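Local coordinates for glutathione S-transferase (Ceriporiopsis subvermispora, PDB 6J3E), which probably conjugates glutathione to electrophilic substrates, as a serine-type glutathione S-transferase of a wood-decaying fungus, at residues W229-F232 and E233-D237. Sequence-based numbering, arbitrary orientation.
Sequences WKDF and ETWDD
E233 N bonds back to W229 O at 3.1 Å, and a type I beta turn from F232 to W235, closed by W235 N to F232 O, overlaps it. This is the short link between helices 227-232 and 235-247 in the all-helical C-terminal domain of the glutathione S-transferase fold, away from the glutathione site. D231 O is gripped twice by T234. T234 N reaches D231 O from above the carbonyl plane, and T234 OG1 meets D231 O in that plane at 3.0 Å.

On one flank the E233 carboxylate sits between W229 and K230. E233 OE2 forms a salt bridge with K230 NZ at 3.2 Å, and E233 OE1 lies 2.9 Å from W229 NE1. E233 CG rests over the W229 five-membered ring as a CH-pi contact.

W235 holds the other flank. Its CG is anti to its own carbonyl carbon (chi1 -66°), which lays the indole back over F232. F232 CA meets the face of the W235 five-membered ring, 3.8 Å from its centroid, as a CH-pi contact. The F232 ring and the W235 six-membered ring are tilted 32° apart, with centroids separated by 4.2 Å. R179 of helix 169-189 adds a cation-pi contact to the indole, and F182 packs edge-to-face with F232. A leucine in place of W235 would probably leave D231 without its indole N-H partner and F232 without the ring beside it. W235 NE1 meets D231 OD2 at 3.1 Å from above the carboxylate plane, and that oxygen lies 16° out of the indole plane.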
ATOM      1  N   TRP A 229      20.309  14.884   7.431  1.00 54.18           N
ATOM      2  CA  TRP A 229      19.332  14.546   8.459  1.00 59.26           C
ATOM      3  C   TRP A 229      18.691  15.794   9.051  1.00 64.05           C
ATOM      4  O   TRP A 229      17.473  15.813   9.310  1.00 61.47           O
ATOM      5  CB  TRP A 229      19.947  13.723   9.587  1.00 52.34           C
ATOM      6  CG  TRP A 229      18.990  13.684  10.721  1.00 57.50           C
ATOM      7  CD1 TRP A 229      19.088  14.362  11.899  1.00 60.18           C
ATOM      8  CD2 TRP A 229      17.738  12.974  10.770  1.00 58.57           C
ATOM      9  NE1 TRP A 229      17.993  14.095  12.691  1.00 61.68           N
ATOM     10  CE2 TRP A 229      17.150  13.249  12.019  1.00 57.10           C
ATOM     11  CE3 TRP A 229      17.071  12.117   9.887  1.00 57.00           C
ATOM     12  CZ2 TRP A 229      15.928  12.708  12.406  1.00 56.72           C
ATOM     13  CZ3 TRP A 229      15.855  11.578  10.275  1.00 54.31           C
ATOM     14  CH2 TRP A 229      15.296  11.882  11.518  1.00 57.10           C
ATOM     15  N   LYS A 230      19.494  16.829   9.320  1.00 63.07           N
ATOM     16  CA  LYS A 230      18.898  18.044   9.856  1.00 66.39           C
ATOM     17  C   LYS A 230      17.879  18.626   8.881  1.00 58.55           C
ATOM     18  O   LYS A 230      16.874  19.207   9.311  1.00 64.57           O
ATOM     19  CB  LYS A 230      19.996  19.054  10.239  1.00 61.12           C
ATOM     20  CG  LYS A 230      20.291  19.038  11.776  1.00 66.44           C
ATOM     21  CD  LYS A 230      18.963  19.193  12.607  1.00 82.49           C
ATOM     22  CE  LYS A 230      19.063  19.681  14.104  1.00 77.85           C
ATOM     23  NZ  LYS A 230      19.230  18.651  15.166  1.00 76.19           N
ATOM     24  N   ASP A 231      18.081  18.411   7.579  1.00 55.41           N
ATOM     25  CA  ASP A 231      17.066  18.771   6.594  1.00 57.73           C
ATOM     26  C   ASP A 231      15.849  17.859   6.695  1.00 65.83           C
ATOM     27  O   ASP A 231      14.705  18.319   6.577  1.00 62.07           O
ATOM     28  CB  ASP A 231      17.655  18.701   5.186  1.00 54.64           C
ATOM     29  CG  ASP A 231      16.615  18.947   4.100  1.00 66.73           C
ATOM     30  OD1 ASP A 231      15.967  20.025   4.103  1.00 65.69           O
ATOM     31  OD2 ASP A 231      16.441  18.054   3.231  1.00 70.96           O
ATOM     32  N   PHE A 232      16.084  16.559   6.912  1.00 64.35           N
ATOM     33  CA  PHE A 232      14.989  15.599   6.988  1.00 60.97           C
ATOM     34  C   PHE A 232      13.985  15.990   8.057  1.00 59.74           C
ATOM     35  O   PHE A 232      12.777  15.791   7.882  1.00 56.19           O
ATOM     36  CB  PHE A 232      15.537  14.193   7.268  1.00 57.40           C
ATOM     37  CG  PHE A 232      14.551  13.079   7.018  1.00 56.96           C
ATOM     38  CD1 PHE A 232      13.562  12.780   7.939  1.00 58.39           C
ATOM     39  CD2 PHE A 232      14.634  12.302   5.873  1.00 63.73           C
ATOM     40  CE1 PHE A 232      12.673  11.755   7.714  1.00 55.35           C
ATOM     41  CE2 PHE A 232      13.749  11.253   5.655  1.00 55.81           C
ATOM     42  CZ  PHE A 232      12.768  10.989   6.574  1.00 55.49           C
ATOM     43  N   GLU A 233      14.455  16.530   9.183  1.00 62.00           N
ATOM     44  CA  GLU A 233      13.480  16.789  10.232  1.00 58.36           C
ATOM     45  C   GLU A 233      12.670  18.056   9.997  1.00 59.46           C
ATOM     46  O   GLU A 233      11.783  18.352  10.805  1.00 63.88           O
ATOM     47  CB  GLU A 233      14.124  16.833  11.625  1.00 58.38           C
ATOM     48  CG  GLU A 233      15.609  17.079  11.745  1.00 62.69           C
ATOM     49  CD  GLU A 233      16.063  16.964  13.182  1.00 64.22           C
ATOM     50  OE1 GLU A 233      15.921  15.871  13.781  1.00 60.86           O
ATOM     51  OE2 GLU A 233      16.496  17.992  13.737  1.00 69.47           O
ATOM     52  N   THR A 234      12.926  18.802   8.922  1.00 58.30           N
ATOM     53  CA  THR A 234      12.031  19.892   8.559  1.00 54.92           C
ATOM     54  C   THR A 234      10.939  19.454   7.597  1.00 59.54           C
ATOM     55  O   THR A 234      10.036  20.243   7.308  1.00 59.73           O
ATOM     56  CB  THR A 234      12.797  21.040   7.914  1.00 52.20           C
ATOM     57  OG1 THR A 234      12.996  20.745   6.523  1.00 49.97           O
ATOM     58  CG2 THR A 234      14.139  21.241   8.602  1.00 54.45           C
ATOM     59  N   TRP A 235      11.012  18.236   7.075  1.00 57.60           N
ATOM     60  CA  TRP A 235      10.040  17.813   6.079  1.00 59.32           C
ATOM     61  C   TRP A 235       8.645  17.743   6.687  1.00 60.41           C
ATOM     62  O   TRP A 235       8.468  17.319   7.836  1.00 55.31           O
ATOM     63  CB  TRP A 235      10.404  16.446   5.513  1.00 51.71           C
ATOM     64  CG  TRP A 235      11.644  16.397   4.724  1.00 61.80           C
ATOM     65  CD1 TRP A 235      12.511  17.421   4.465  1.00 62.34           C
ATOM     66  CD2 TRP A 235      12.175  15.246   4.071  1.00 62.67           C
ATOM     67  NE1 TRP A 235      13.550  16.972   3.694  1.00 59.65           N
ATOM     68  CE2 TRP A 235      13.365  15.639   3.436  1.00 57.97           C
ATOM     69  CE3 TRP A 235      11.758  13.909   3.967  1.00 59.92           C
ATOM     70  CZ2 TRP A 235      14.144  14.747   2.699  1.00 61.61           C
ATOM     71  CZ3 TRP A 235      12.531  13.022   3.233  1.00 58.56           C
ATOM     72  CH2 TRP A 235      13.714  13.443   2.615  1.00 57.99           C
ATOM     73  N   ASP A 236       7.650  18.127   5.886  1.00 55.86           N
ATOM     74  CA  ASP A 236       6.246  18.001   6.267  1.00 57.57           C
ATOM     75  C   ASP A 236       6.004  18.615   7.637  1.00 58.96           C
ATOM     76  O   ASP A 236       5.477  17.968   8.547  1.00 56.24           O
ATOM     77  CB  ASP A 236       5.799  16.539   6.246  1.00 52.47           C
ATOM     78  CG  ASP A 236       5.941  15.908   4.876  1.00 58.49           C
ATOM     79  OD1 ASP A 236       5.241  16.361   3.937  1.00 54.04           O
ATOM     80  OD2 ASP A 236       6.751  14.952   4.744  1.00 55.41           O
ATOM     81  N   ASP A 237       6.435  19.871   7.787  1.00 59.48           N
ATOM     82  CA  ASP A 237       6.230  20.610   9.028  1.00 65.31           C
ATOM     83  C   ASP A 237       6.775  19.813  10.208  1.00 60.41           C
ATOM     84  O   ASP A 237       6.178  19.756  11.284  1.00 64.72           O
ATOM     85  CB  ASP A 237       4.745  20.957   9.206  1.00 64.85           C
ATOM     86  CG  ASP A 237       4.507  22.011  10.274  1.00 80.06           C
ATOM     87  OD1 ASP A 237       4.801  23.203  10.015  1.00 89.59           O
ATOM     88  OD2 ASP A 237       3.998  21.652  11.360  1.00 81.11           O
TER